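Local coordinates for protein mannosephosphate isomerase, putative (Archaeoglobus fulgidus, PDB 1ZX5) that probably interconverts D-mannose 6-phosphate and D-fructose 6-phosphate as a zinc-dependent mannose-6-phosphate isomerase of the type 1 family, at residues M2-F7 and S66-E71; L73-E78 and G246-I251; G231-D236 and R295-V300; R262-A267 and A279-F284. All blocks are in the same frame, centred on the assembly; numbering follows the deposited sequence.

Contact 1 joins the N-terminal loop to helix 61-73, contact 2 joins the loop after that helix to the cupin domain, and contacts 3 and 4 are internal to the cupin domain. The centres of contacts 1 and 2 lie about 11 Å apart. Contact 2 reaches strand 250-256, neighbour of strand 291-298 in the five-stranded sheet, and contact 3 pairs strand 291-298 with 230-237, its centre about 12 Å from that of contact 2. Along the chain contacts 2 and 3 cross, whereas contact 4 is nested within the loop that contact 3 closes. Contacts 1 and 4, centres about 12 Å apart, touch through Glu-71 with Ser-280 and Ser-6 with Thr-281, tying the N-terminal loop and the helix to the cupin domain.

Contact 1 (M2-F7 and S66-E71); sequences MELPSF and SKHRDE
Glu-71 engages the backbone of the 2-7 loop with both carboxylate oxygens, OE1 accepting from Glu-3 N at 3.0 Å and OE2 from Leu-4 N at 2.9 Å. Both donors come in on the syn side, and the Leu-4 bond is the straighter, 161° at the hydrogen. With CG anti to the backbone N (chi1 -168°) and an extended chain beyond it, Glu-71 carries its charge off helix 61-73 to these two successive amides; OE2 has a further partner in Ser-280 OG. Putting an alanine here would probably leave the amides of Glu-3 and Leu-4 without their acceptors and Ser-280 OG without this partner. The helix belongs to the type I phosphomannose isomerase catalytic region, and the loop ahead of strand 9-10 is laid over its side with Leu-4 as the apolar anchor. Leu-4 CD2 stands 3.9 Å from the centroid of the His-68 ring and only 7° off its normal, a CH-pi contact over the face, while Leu-4 CD1 rests on His-68 CB at 3.7 Å. Leu-64 and Leu-72 of the same helix also touch Leu-4. At the edge of the imidazole, Glu-3 OE1 lies 3.2 Å from His-68 CE1, its carboxylate turned steeply to the ring. One water, 2.8 Å from His-68 ND1, donates to Glu-71 OE1 at 2.7 Å.

Contact 2 (L73-E78 and G246-I251); sequences LGRAAE and GGVMNI
Arg-75 supplies all three hydrogen bonds between 73-78 and 246-251, one from its backbone and two from its side chain. Its N donates to Gly-247 O at 2.9 Å in an almost straight bond (175° at the hydrogen). Its guanidinium approaches side-on, so that NE (2.9 Å) and NH2 (2.7 Å) both end on Gly-246 O. That oxygen sits within about 6° of the guanidinium plane, and the bend of the chain at chi3 (-57°) turns the group back toward it. Two weaker polar contacts run alongside: Val-248 CA lies 3.4 Å from Leu-73 O, and Gly-74 CA 3.5 Å from Gly-247 O, both as CA-H...O contacts. The setting is the end of helix 61-73, where Gly-74, with positive phi, breaks the helical course and a type II' turn from Leu-73 to Ala-76 overlaps a type I turn from Gly-74 to Ala-77. These turns meet the loop that leads into strand 250-256 of the cupin domain. A beta carbon on Gly-74 would clash with Gly-247 O; one on Gly-247 would be tight against Arg-75 NE, and the positive phi of Gly-247 also suits a residue without a side chain. The apolar part is small. Val-248 CG1 lies over a face of the Arg-75 guanidinium and touches Ala-76 CB at 4.1 Å. Leu-73, Ala-76 and Met-249 (selenomethionine in this crystal) all pack against Leu-298 of the adjoining strand 291-298.

Contact 3 (G231-D236 and R295-V300); sequences GLEVVD and RIYLKV
Tyr-297 lays its ring over the backbone of Gly-231, whose CA stands 4.0 Å from the ring centroid and 23° off its normal, a CH-pi contact. This is part of the antiparallel five-stranded sheet of the cupin domain, in which strands 230-237 and 291-298 are neighbours: Gly-231 with Tyr-297 and Glu-233 with Arg-295 are hydrogen-bonded pairs, and Leu-232 with Ile-296 the non-hydrogen-bonded pair between them. Leu-232 and Ile-296 project from the other face, onto strands 119-123, 181-188 and 85-92 of the six-stranded antiparallel sheet. A beta carbon on Gly-231 would lie 2.5 Å from Tyr-297 OH, so the ring's position depends on the glycine; that hydroxyl is hydrogen-bonded to Glu-226 OE1. On the tyrosine face a salt bridge carries two hydrogen bonds, Arg-295 NE and NH1 both donating to Glu-233 OE2, at 2.8 and 3.1 Å, from the same face of a carboxylate inclined 69° to the guanidinium. Replacing Glu-233 with an alanine would probably leave the arginine charge without its mate across the strands and its guanidinium freer to turn. Tyr-297 CD2 sits over one face of that guanidinium, 3.4 Å above its plane.

Contact 4 (R262-A267 and A279-F284); sequences RGKETA and ASTDSF
Gly-263 and Phe-284 bring their CA atoms to 4.5 Å where strand 259-262 gives way to the turn into strand 266-269, and Gly-263 N donates to Glu-265 O within that turn. Gly-263 holds phi -134° and psi -123°, a combination that residues with a side chain seldom adopt. Strand 259-262 is flanked by 266-269 and by 283-288 in a four-stranded antiparallel sheet of the cupin domain, and the contact sits at one end of it. Phe-284 CB is the meeting atom here, 3.2 Å from Arg-262 O and 3.9 Å from Gly-263 CA. Its CG stands between the backbone N and the carbonyl carbon (chi1 56°), which leads the ring away from the turn, where it meets Phe-7 edge-to-face. The second patch is polar. Lys-264, bent at chi3, runs past Thr-281 in the opposite direction, its CE 3.8 Å from Thr-281 OG1, while its NZ stays 4.3 Å from Ser-280 OG. Water fills the role of linker: one accepts from Lys-264 NZ at 3.1 Å, donates to Ser-280 OG at 2.8 Å and is bonded to Thr-281 OG1; a second water also accepts from Lys-264 NZ and donates to Ser-280 O at 3.0 Å. NZ is also hydrogen-bonded to Leu-4 O, and Thr-281 OG1 and Ser-280 OG to Ser-6 OG and Glu-71 OE2. The ammonium is thus held by uncharged oxygens, and the polar half of the contact probably rests on the two waters and the N-terminal loop rather than on direct polar bonds between the segments.

Contact 1 (M2-F7 and S66-E71)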
loop_
_atom_site.group_PDB
_atom_site.type_symbol
_atom_site.label_atom_id
_atom_site.label_comp_id
_atom_site.label_asym_id
_atom_site.label_seq_id
_atom_site.Cartn_x
_atom_site.Cartn_y
_atom_site.Cartn_z
HETATM N N MSE A 2 -2.075 22.351 -16.585
HETATM C CA MSE A 2 -1.424 22.664 -15.304
HETATM C C MSE A 2 -2.305 23.533 -14.384
HETATM O O MSE A 2 -1.912 24.614 -13.945
HETATM C CB MSE A 2 -0.012 23.237 -15.500
HETATM C CG MSE A 2 0.113 24.298 -16.576
HETATM SE SE MSE A 2 1.948 24.405 -17.292
HETATM C CE MSE A 2 1.862 22.857 -18.643
ATOM N N GLU A 3 -3.498 23.013 -14.099
ATOM C CA GLU A 3 -4.486 23.641 -13.213
ATOM C C GLU A 3 -4.250 23.313 -11.730
ATOM O O GLU A 3 -4.704 24.044 -10.845
ATOM C CB GLU A 3 -5.901 23.162 -13.577
ATOM C CG GLU A 3 -6.344 23.427 -15.020
ATOM C CD GLU A 3 -7.580 22.611 -15.408
ATOM O OE1 GLU A 3 -8.547 22.553 -14.606
ATOM O OE2 GLU A 3 -7.585 22.022 -16.516
ATOM N N LEU A 4 -3.556 22.210 -11.463
ATOM C CA LEU A 4 -3.432 21.706 -10.099
ATOM C C LEU A 4 -2.182 22.222 -9.388
ATOM O O LEU A 4 -1.149 22.430 -10.026
ATOM C CB LEU A 4 -3.470 20.175 -10.087
ATOM C CG LEU A 4 -4.742 19.499 -10.611
ATOM C CD1 LEU A 4 -4.538 17.993 -10.703
ATOM C CD2 LEU A 4 -5.969 19.840 -9.752
ATOM N N PRO A 5 -2.270 22.414 -8.055
ATOM C CA PRO A 5 -1.081 22.796 -7.296
ATOM C C PRO A 5 -0.106 21.626 -7.218
ATOM O O PRO A 5 -0.448 20.516 -7.625
ATOM C CB PRO A 5 -1.640 23.126 -5.910
ATOM C CG PRO A 5 -2.887 22.334 -5.811
ATOM C CD PRO A 5 -3.456 22.272 -7.190
ATOM N N SER A 6 1.096 21.884 -6.715
ATOM C CA SER A 6 2.110 20.850 -6.548
ATOM C C SER A 6 1.744 19.806 -5.491
ATOM O O SER A 6 2.091 18.637 -5.629
ATOM C CB SER A 6 3.454 21.478 -6.179
ATOM O OG SER A 6 4.084 22.028 -7.308
ATOM N N PHE A 7 1.064 20.241 -4.434
ATOM C CA PHE A 7 0.846 19.421 -3.263
ATOM C C PHE A 7 -0.622 19.405 -2.856
ATOM O O PHE A 7 -1.189 20.438 -2.482
ATOM C CB PHE A 7 1.725 19.903 -2.098
ATOM C CG PHE A 7 3.163 20.165 -2.482
ATOM C CD1 PHE A 7 3.974 19.135 -2.960
ATOM C CD2 PHE A 7 3.698 21.441 -2.372
ATOM C CE1 PHE A 7 5.301 19.381 -3.325
ATOM C CE2 PHE A 7 5.020 21.694 -2.729
ATOM C CZ PHE A 7 5.823 20.656 -3.203
ATOM N N SER A 66 -11.634 11.995 -12.300
ATOM C CA SER A 66 -12.413 12.131 -13.534
ATOM C C SER A 66 -12.195 13.496 -14.218
ATOM O O SER A 66 -12.212 13.578 -15.443
ATOM C CB SER A 66 -13.906 11.822 -13.321
ATOM O OG SER A 66 -14.503 12.734 -12.419
ATOM N N LYS A 67 -11.951 14.543 -13.432
ATOM C CA LYS A 67 -11.714 15.888 -13.976
ATOM C C LYS A 67 -10.265 16.182 -14.377
ATOM O O LYS A 67 -10.034 17.018 -15.246
ATOM C CB LYS A 67 -12.180 16.964 -12.997
ATOM C CG LYS A 67 -13.674 17.000 -12.794
ATOM C CD LYS A 67 -14.087 18.097 -11.823
ATOM C CE LYS A 67 -15.607 18.064 -11.615
ATOM N NZ LYS A 67 -16.129 19.322 -11.002
ATOM N N HIS A 68 -9.297 15.512 -13.747
ATOM C CA HIS A 68 -7.884 15.907 -13.875
ATOM C C HIS A 68 -6.952 14.741 -14.166
ATOM O O HIS A 68 -5.737 14.808 -13.947
ATOM C CB HIS A 68 -7.434 16.671 -12.623
ATOM C CG HIS A 68 -8.213 17.927 -12.386
ATOM N ND1 HIS A 68 -8.073 19.047 -13.179
ATOM C CD2 HIS A 68 -9.159 18.229 -11.465
ATOM C CE1 HIS A 68 -8.892 19.990 -12.747
ATOM N NE2 HIS A 68 -9.562 19.521 -11.709
ATOM N N ARG A 69 -7.542 13.681 -14.688
ATOM C CA ARG A 69 -6.853 12.436 -14.963
ATOM C C ARG A 69 -5.533 12.568 -15.740
ATOM O O ARG A 69 -4.519 12.028 -15.303
ATOM C CB ARG A 69 -7.826 11.527 -15.691
ATOM C CG ARG A 69 -7.201 10.416 -16.420
ATOM C CD ARG A 69 -8.153 9.908 -17.474
ATOM N NE ARG A 69 -7.397 9.174 -18.471
ATOM C CZ ARG A 69 -6.786 8.025 -18.229
ATOM N NH1 ARG A 69 -6.857 7.480 -17.023
ATOM N NH2 ARG A 69 -6.112 7.418 -19.192
ATOM N N ASP A 70 -5.558 13.273 -16.875
ATOM C CA ASP A 70 -4.370 13.453 -17.729
ATOM C C ASP A 70 -3.262 14.222 -17.018
ATOM O O ASP A 70 -2.110 13.812 -17.055
ATOM C CB ASP A 70 -4.720 14.165 -19.052
ATOM C CG ASP A 70 -5.635 13.337 -19.955
ATOM O OD1 ASP A 70 -5.884 12.142 -19.664
ATOM O OD2 ASP A 70 -6.112 13.889 -20.973
ATOM N N GLU A 71 -3.626 15.332 -16.376
ATOM C CA GLU A 71 -2.682 16.116 -15.576
ATOM C C GLU A 71 -2.116 15.339 -14.382
ATOM O O GLU A 71 -0.922 15.432 -14.095
ATOM C CB GLU A 71 -3.305 17.429 -15.089
ATOM C CG GLU A 71 -2.260 18.379 -14.517
ATOM C CD GLU A 71 -2.831 19.667 -13.942
ATOM O OE1 GLU A 71 -3.997 20.010 -14.250
ATOM O OE2 GLU A 71 -2.090 20.346 -13.187
HETATM O O HOH W 1 -6.300 19.055 -15.341
#

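Contact 2 (L73-E78 and G246-I251)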
loop_
_atom_site.group_PDB
_atom_site.type_symbol
_atom_site.label_atom_id
_atom_site.label_comp_id
_atom_site.label_asym_id
_atom_site.label_seq_id
_atom_site.Cartn_x
_atom_site.Cartn_y
_atom_site.Cartn_z
ATOM N N LEU A 73 -1.866 11.965 -14.084
ATOM C CA LEU A 73 -1.106 10.788 -14.486
ATOM C C LEU A 73 0.111 11.111 -15.330
ATOM O O LEU A 73 1.102 10.376 -15.285
ATOM C CB LEU A 73 -1.996 9.780 -15.212
ATOM C CG LEU A 73 -3.110 9.093 -14.414
ATOM C CD1 LEU A 73 -3.977 8.264 -15.365
ATOM C CD2 LEU A 73 -2.577 8.224 -13.267
ATOM N N GLY A 74 0.034 12.198 -16.099
ATOM C CA GLY A 74 1.139 12.622 -16.949
ATOM C C GLY A 74 1.471 11.579 -17.990
ATOM O O GLY A 74 0.600 11.179 -18.769
ATOM N N ARG A 75 2.721 11.119 -17.985
ATOM C CA ARG A 75 3.193 10.126 -18.956
ATOM C C ARG A 75 2.538 8.750 -18.770
ATOM O O ARG A 75 2.599 7.906 -19.670
ATOM C CB ARG A 75 4.720 10.008 -18.925
ATOM C CG ARG A 75 5.448 11.287 -19.331
ATOM C CD ARG A 75 6.964 11.094 -19.480
ATOM N NE ARG A 75 7.578 10.582 -18.257
ATOM C CZ ARG A 75 8.056 9.347 -18.100
ATOM N NH1 ARG A 75 8.014 8.471 -19.102
ATOM N NH2 ARG A 75 8.585 8.987 -16.931
ATOM N N ALA A 76 1.895 8.544 -17.617
ATOM C CA ALA A 76 1.189 7.297 -17.306
ATOM C C ALA A 76 -0.287 7.327 -17.726
ATOM O O ALA A 76 -1.009 6.358 -17.501
ATOM C CB ALA A 76 1.308 6.985 -15.811
ATOM N N ALA A 77 -0.724 8.432 -18.335
ATOM C CA ALA A 77 -2.125 8.610 -18.723
ATOM C C ALA A 77 -2.604 7.587 -19.751
ATOM O O ALA A 77 -3.729 7.100 -19.647
ATOM C CB ALA A 77 -2.388 10.022 -19.212
ATOM N N GLU A 78 -1.762 7.254 -20.731
ATOM C CA GLU A 78 -2.141 6.246 -21.725
ATOM C C GLU A 78 -2.189 4.836 -21.129
ATOM O O GLU A 78 -3.087 4.049 -21.455
ATOM C CB GLU A 78 -1.276 6.306 -22.999
ATOM C CG GLU A 78 0.248 6.374 -22.789
ATOM C CD GLU A 78 0.978 7.055 -23.961
ATOM O OE1 GLU A 78 0.671 6.727 -25.144
ATOM O OE2 GLU A 78 1.857 7.923 -23.700
ATOM N N GLY A 246 9.292 12.416 -12.279
ATOM C CA GLY A 246 9.416 11.621 -13.503
ATOM C C GLY A 246 8.270 11.876 -14.477
ATOM O O GLY A 246 8.073 11.107 -15.417
ATOM N N GLY A 247 7.498 12.944 -14.253
ATOM C CA GLY A 247 6.369 13.268 -15.127
ATOM C C GLY A 247 5.211 12.289 -15.006
ATOM O O GLY A 247 4.407 12.158 -15.921
ATOM N N VAL A 248 5.146 11.597 -13.871
ATOM C CA VAL A 248 4.002 10.760 -13.493
ATOM C C VAL A 248 3.493 11.184 -12.113
ATOM O O VAL A 248 4.199 11.877 -11.369
ATOM C CB VAL A 248 4.363 9.243 -13.463
ATOM C CG1 VAL A 248 4.843 8.759 -14.852
ATOM C CG2 VAL A 248 5.406 8.947 -12.390
HETATM N N MSE A 249 2.275 10.766 -11.775
HETATM C CA MSE A 249 1.730 10.964 -10.435
HETATM C C MSE A 249 2.648 10.365 -9.358
HETATM O O MSE A 249 3.131 9.228 -9.499
HETATM C CB MSE A 249 0.354 10.318 -10.338
HETATM C CG MSE A 249 -0.503 10.808 -9.193
HETATM SE SE MSE A 249 -2.143 9.678 -8.989
HETATM C CE MSE A 249 -1.296 8.077 -8.169
ATOM N N ASN A 250 2.893 11.147 -8.306
ATOM C CA ASN A 250 3.597 10.681 -7.120
ATOM C C ASN A 250 2.712 10.879 -5.880
ATOM O O ASN A 250 1.820 11.744 -5.863
ATOM C CB ASN A 250 4.923 11.431 -6.912
ATOM C CG ASN A 250 6.028 11.018 -7.898
ATOM O OD1 ASN A 250 5.783 10.662 -9.055
ATOM N ND2 ASN A 250 7.252 11.095 -7.441
ATOM N N ILE A 251 2.970 10.070 -4.855
ATOM C CA ILE A 251 2.430 10.285 -3.519
ATOM C C ILE A 251 3.624 10.240 -2.574
ATOM O O ILE A 251 4.488 9.377 -2.698
ATOM C CB ILE A 251 1.331 9.231 -3.131
ATOM C CG1 ILE A 251 0.028 9.492 -3.912
ATOM C CG2 ILE A 251 1.049 9.237 -1.609
ATOM C CD1 ILE A 251 -1.024 8.373 -3.821
#

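Contact 3 (G231-D236 and R295-V300)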
loop_
_atom_site.group_PDB
_atom_site.type_symbol
_atom_site.label_atom_id
_atom_site.label_comp_id
_atom_site.label_asym_id
_atom_site.label_seq_id
_atom_site.Cartn_x
_atom_site.Cartn_y
_atom_site.Cartn_z
ATOM N N GLY A 231 6.107 1.771 -7.920
ATOM C CA GLY A 231 7.163 1.490 -6.964
ATOM C C GLY A 231 7.143 2.491 -5.834
ATOM O O GLY A 231 6.341 3.426 -5.823
ATOM N N LEU A 232 8.052 2.289 -4.892
ATOM C CA LEU A 232 8.218 3.162 -3.745
ATOM C C LEU A 232 9.707 3.183 -3.399
ATOM O O LEU A 232 10.409 2.188 -3.603
ATOM C CB LEU A 232 7.380 2.660 -2.556
ATOM C CG LEU A 232 7.744 1.312 -1.909
ATOM C CD1 LEU A 232 8.840 1.478 -0.846
ATOM C CD2 LEU A 232 6.499 0.674 -1.280
ATOM N N GLU A 233 10.181 4.320 -2.899
ATOM C CA GLU A 233 11.558 4.438 -2.402
ATOM C C GLU A 233 11.569 5.357 -1.204
ATOM O O GLU A 233 10.801 6.316 -1.147
ATOM C CB GLU A 233 12.510 4.984 -3.474
ATOM C CG GLU A 233 12.082 6.344 -4.049
ATOM C CD GLU A 233 13.091 6.938 -5.012
ATOM O OE1 GLU A 233 14.127 6.291 -5.274
ATOM O OE2 GLU A 233 12.864 8.075 -5.488
ATOM N N VAL A 234 12.439 5.052 -0.248
ATOM C CA VAL A 234 12.643 5.893 0.913
ATOM C C VAL A 234 13.778 6.879 0.598
ATOM O O VAL A 234 14.879 6.466 0.256
ATOM C CB VAL A 234 12.972 5.039 2.173
ATOM C CG1 VAL A 234 13.236 5.934 3.402
ATOM C CG2 VAL A 234 11.832 4.041 2.458
ATOM N N VAL A 235 13.492 8.176 0.680
ATOM C CA VAL A 235 14.505 9.211 0.497
ATOM C C VAL A 235 14.939 9.728 1.871
ATOM O O VAL A 235 14.099 10.189 2.651
ATOM C CB VAL A 235 13.962 10.381 -0.369
ATOM C CG1 VAL A 235 15.088 11.407 -0.704
ATOM C CG2 VAL A 235 13.309 9.836 -1.640
ATOM N N ASP A 236 16.231 9.604 2.181
ATOM C CA ASP A 236 16.800 10.160 3.416
ATOM C C ASP A 236 17.092 11.632 3.189
ATOM O O ASP A 236 17.886 11.976 2.319
ATOM C CB ASP A 236 18.124 9.468 3.805
ATOM C CG ASP A 236 17.941 8.006 4.221
ATOM O OD1 ASP A 236 16.829 7.598 4.610
ATOM O OD2 ASP A 236 18.937 7.256 4.164
ATOM N N ARG A 295 8.656 8.097 -1.402
ATOM C CA ARG A 295 8.104 8.507 -2.684
ATOM C C ARG A 295 7.462 7.299 -3.374
ATOM O O ARG A 295 8.128 6.303 -3.636
ATOM C CB ARG A 295 9.191 9.110 -3.573
ATOM C CG ARG A 295 8.644 9.777 -4.814
ATOM C CD ARG A 295 9.744 10.351 -5.704
ATOM N NE ARG A 295 10.549 9.321 -6.348
ATOM C CZ ARG A 295 10.392 8.888 -7.596
ATOM N NH1 ARG A 295 11.207 7.944 -8.065
ATOM N NH2 ARG A 295 9.450 9.396 -8.389
ATOM N N ILE A 296 6.171 7.407 -3.663
ATOM C CA ILE A 296 5.423 6.370 -4.348
ATOM C C ILE A 296 5.184 6.881 -5.767
ATOM O O ILE A 296 4.773 8.013 -5.960
ATOM C CB ILE A 296 4.080 6.051 -3.595
ATOM C CG1 ILE A 296 4.370 5.674 -2.136
ATOM C CG2 ILE A 296 3.266 4.960 -4.323
ATOM C CD1 ILE A 296 3.157 5.787 -1.180
ATOM N N TYR A 297 5.472 6.063 -6.764
ATOM C CA TYR A 297 5.421 6.535 -8.140
ATOM C C TYR A 297 4.834 5.469 -9.054
ATOM O O TYR A 297 4.895 4.273 -8.760
ATOM C CB TYR A 297 6.829 6.950 -8.632
ATOM C CG TYR A 297 7.861 5.871 -8.434
ATOM C CD1 TYR A 297 8.090 4.910 -9.427
ATOM C CD2 TYR A 297 8.593 5.785 -7.243
ATOM C CE1 TYR A 297 9.017 3.905 -9.257
ATOM C CE2 TYR A 297 9.539 4.779 -7.059
ATOM C CZ TYR A 297 9.740 3.838 -8.069
ATOM O OH TYR A 297 10.673 2.828 -7.911
ATOM N N LEU A 298 4.267 5.924 -10.166
ATOM C CA LEU A 298 3.776 5.031 -11.207
ATOM C C LEU A 298 4.926 4.703 -12.149
ATOM O O LEU A 298 5.869 5.483 -12.294
ATOM C CB LEU A 298 2.614 5.679 -11.956
ATOM C CG LEU A 298 1.440 6.169 -11.102
ATOM C CD1 LEU A 298 0.353 6.753 -12.004
ATOM C CD2 LEU A 298 0.875 5.053 -10.188
ATOM N N LYS A 299 4.864 3.527 -12.756
ATOM C CA LYS A 299 5.858 3.116 -13.724
ATOM C C LYS A 299 5.207 2.983 -15.094
ATOM O O LYS A 299 4.121 2.410 -15.237
ATOM C CB LYS A 299 6.507 1.800 -13.307
ATOM C CG LYS A 299 7.505 1.945 -12.182
ATOM C CD LYS A 299 7.963 0.590 -11.695
ATOM C CE LYS A 299 8.908 -0.073 -12.695
ATOM N NZ LYS A 299 9.149 -1.495 -12.336
ATOM N N VAL A 300 5.886 3.530 -16.091
ATOM C CA VAL A 300 5.404 3.562 -17.462
ATOM C C VAL A 300 6.515 3.074 -18.395
ATOM O O VAL A 300 6.432 1.968 -18.936
ATOM C CB VAL A 300 4.977 4.994 -17.867
ATOM C CG1 VAL A 300 6.187 5.913 -17.888
ATOM C CG2 VAL A 300 4.305 4.983 -19.238
HETATM O O HOH W 2 11.797 1.936 -5.896
#

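Contact 4 (R262-A267 and A279-F284)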
loop_
_atom_site.group_PDB
_atom_site.type_symbol
_atom_site.label_atom_id
_atom_site.label_comp_id
_atom_site.label_asym_id
_atom_site.label_seq_id
_atom_site.Cartn_x
_atom_site.Cartn_y
_atom_site.Cartn_z
ATOM N N ARG A 262 8.568 22.668 -1.246
ATOM C CA ARG A 262 8.591 23.862 -2.104
ATOM C C ARG A 262 8.514 23.439 -3.563
ATOM O O ARG A 262 9.433 22.803 -4.084
ATOM C CB ARG A 262 9.846 24.717 -1.853
ATOM C CG ARG A 262 9.982 25.232 -0.422
ATOM C CD ARG A 262 11.247 26.080 -0.236
ATOM N NE ARG A 262 11.300 26.704 1.089
ATOM C CZ ARG A 262 11.814 26.157 2.205
ATOM N NH1 ARG A 262 12.345 24.917 2.220
ATOM N NH2 ARG A 262 11.793 26.872 3.331
ATOM N N GLY A 263 7.398 23.777 -4.198
ATOM C CA GLY A 263 7.151 23.478 -5.599
ATOM C C GLY A 263 6.603 24.733 -6.244
ATOM O O GLY A 263 7.224 25.793 -6.193
ATOM N N LYS A 264 5.426 24.639 -6.845
ATOM C CA LYS A 264 4.798 25.840 -7.380
ATOM C C LYS A 264 4.318 26.724 -6.221
ATOM O O LYS A 264 4.316 27.945 -6.326
ATOM C CB LYS A 264 3.679 25.474 -8.347
ATOM C CG LYS A 264 4.224 24.819 -9.615
ATOM C CD LYS A 264 3.157 24.580 -10.667
ATOM C CE LYS A 264 2.120 23.595 -10.184
ATOM N NZ LYS A 264 1.093 23.374 -11.250
ATOM N N GLU A 265 3.948 26.084 -5.110
ATOM C CA GLU A 265 3.655 26.773 -3.864
ATOM C C GLU A 265 4.432 26.081 -2.737
ATOM O O GLU A 265 5.083 25.066 -2.965
ATOM C CB GLU A 265 2.138 26.795 -3.608
ATOM C CG GLU A 265 1.521 25.485 -3.082
ATOM C CD GLU A 265 1.433 24.333 -4.112
ATOM O OE1 GLU A 265 1.636 24.550 -5.334
ATOM O OE2 GLU A 265 1.140 23.188 -3.678
ATOM N N THR A 266 4.376 26.640 -1.533
ATOM C CA THR A 266 5.080 26.093 -0.382
ATOM C C THR A 266 4.048 25.444 0.532
ATOM O O THR A 266 2.933 25.949 0.687
ATOM C CB THR A 266 5.911 27.203 0.336
ATOM O OG1 THR A 266 6.881 27.727 -0.580
ATOM C CG2 THR A 266 6.658 26.679 1.558
ATOM N N ALA A 267 4.401 24.301 1.096
ATOM C CA ALA A 267 3.518 23.569 1.992
ATOM C C ALA A 267 4.386 22.856 3.014
ATOM O O ALA A 267 5.603 22.997 3.006
ATOM C CB ALA A 267 2.679 22.565 1.214
ATOM N N ALA A 279 1.472 14.880 -11.807
ATOM C CA ALA A 279 2.520 14.802 -12.840
ATOM C C ALA A 279 2.917 16.143 -13.438
ATOM O O ALA A 279 4.034 16.291 -13.939
ATOM C CB ALA A 279 2.095 13.866 -13.947
ATOM N N SER A 280 2.009 17.116 -13.397
ATOM C CA SER A 280 2.299 18.459 -13.905
ATOM C C SER A 280 3.358 19.210 -13.080
ATOM O O SER A 280 3.795 20.278 -13.471
ATOM C CB SER A 280 1.016 19.291 -14.012
ATOM O OG SER A 280 0.388 19.435 -12.748
ATOM N N THR A 281 3.756 18.660 -11.937
ATOM C CA THR A 281 4.917 19.162 -11.212
ATOM C C THR A 281 6.093 18.274 -11.603
ATOM O O THR A 281 6.075 17.074 -11.356
ATOM C CB THR A 281 4.660 19.201 -9.663
ATOM O OG1 THR A 281 3.785 20.291 -9.363
ATOM C CG2 THR A 281 5.939 19.381 -8.859
ATOM N N ASP A 282 7.089 18.873 -12.252
ATOM C CA ASP A 282 8.288 18.184 -12.704
ATOM C C ASP A 282 9.192 17.845 -11.521
ATOM O O ASP A 282 9.690 16.731 -11.405
ATOM C CB ASP A 282 9.047 19.028 -13.763
ATOM C CG ASP A 282 9.335 20.493 -13.294
ATOM O OD1 ASP A 282 8.641 20.998 -12.371
ATOM O OD2 ASP A 282 10.254 21.157 -13.860
ATOM N N SER A 283 9.401 18.821 -10.647
ATOM C CA SER A 283 10.229 18.641 -9.470
ATOM C C SER A 283 9.938 19.689 -8.406
ATOM O O SER A 283 9.265 20.688 -8.658
ATOM C CB SER A 283 11.709 18.683 -9.829
ATOM O OG SER A 283 12.035 19.948 -10.326
ATOM N N PHE A 284 10.474 19.446 -7.217
ATOM C CA PHE A 284 10.231 20.284 -6.059
ATOM C C PHE A 284 11.316 19.952 -5.042
ATOM O O PHE A 284 12.045 18.959 -5.198
ATOM C CB PHE A 284 8.833 19.988 -5.487
ATOM C CG PHE A 284 8.606 18.531 -5.142
ATOM C CD1 PHE A 284 8.845 18.064 -3.854
ATOM C CD2 PHE A 284 8.153 17.630 -6.105
ATOM C CE1 PHE A 284 8.623 16.723 -3.523
ATOM C CE2 PHE A 284 7.956 16.287 -5.790
ATOM C CZ PHE A 284 8.185 15.835 -4.490
HETATM O O HOH W 3 1.183 20.420 -10.232
HETATM O O HOH W 4 2.197 22.819 -13.453
#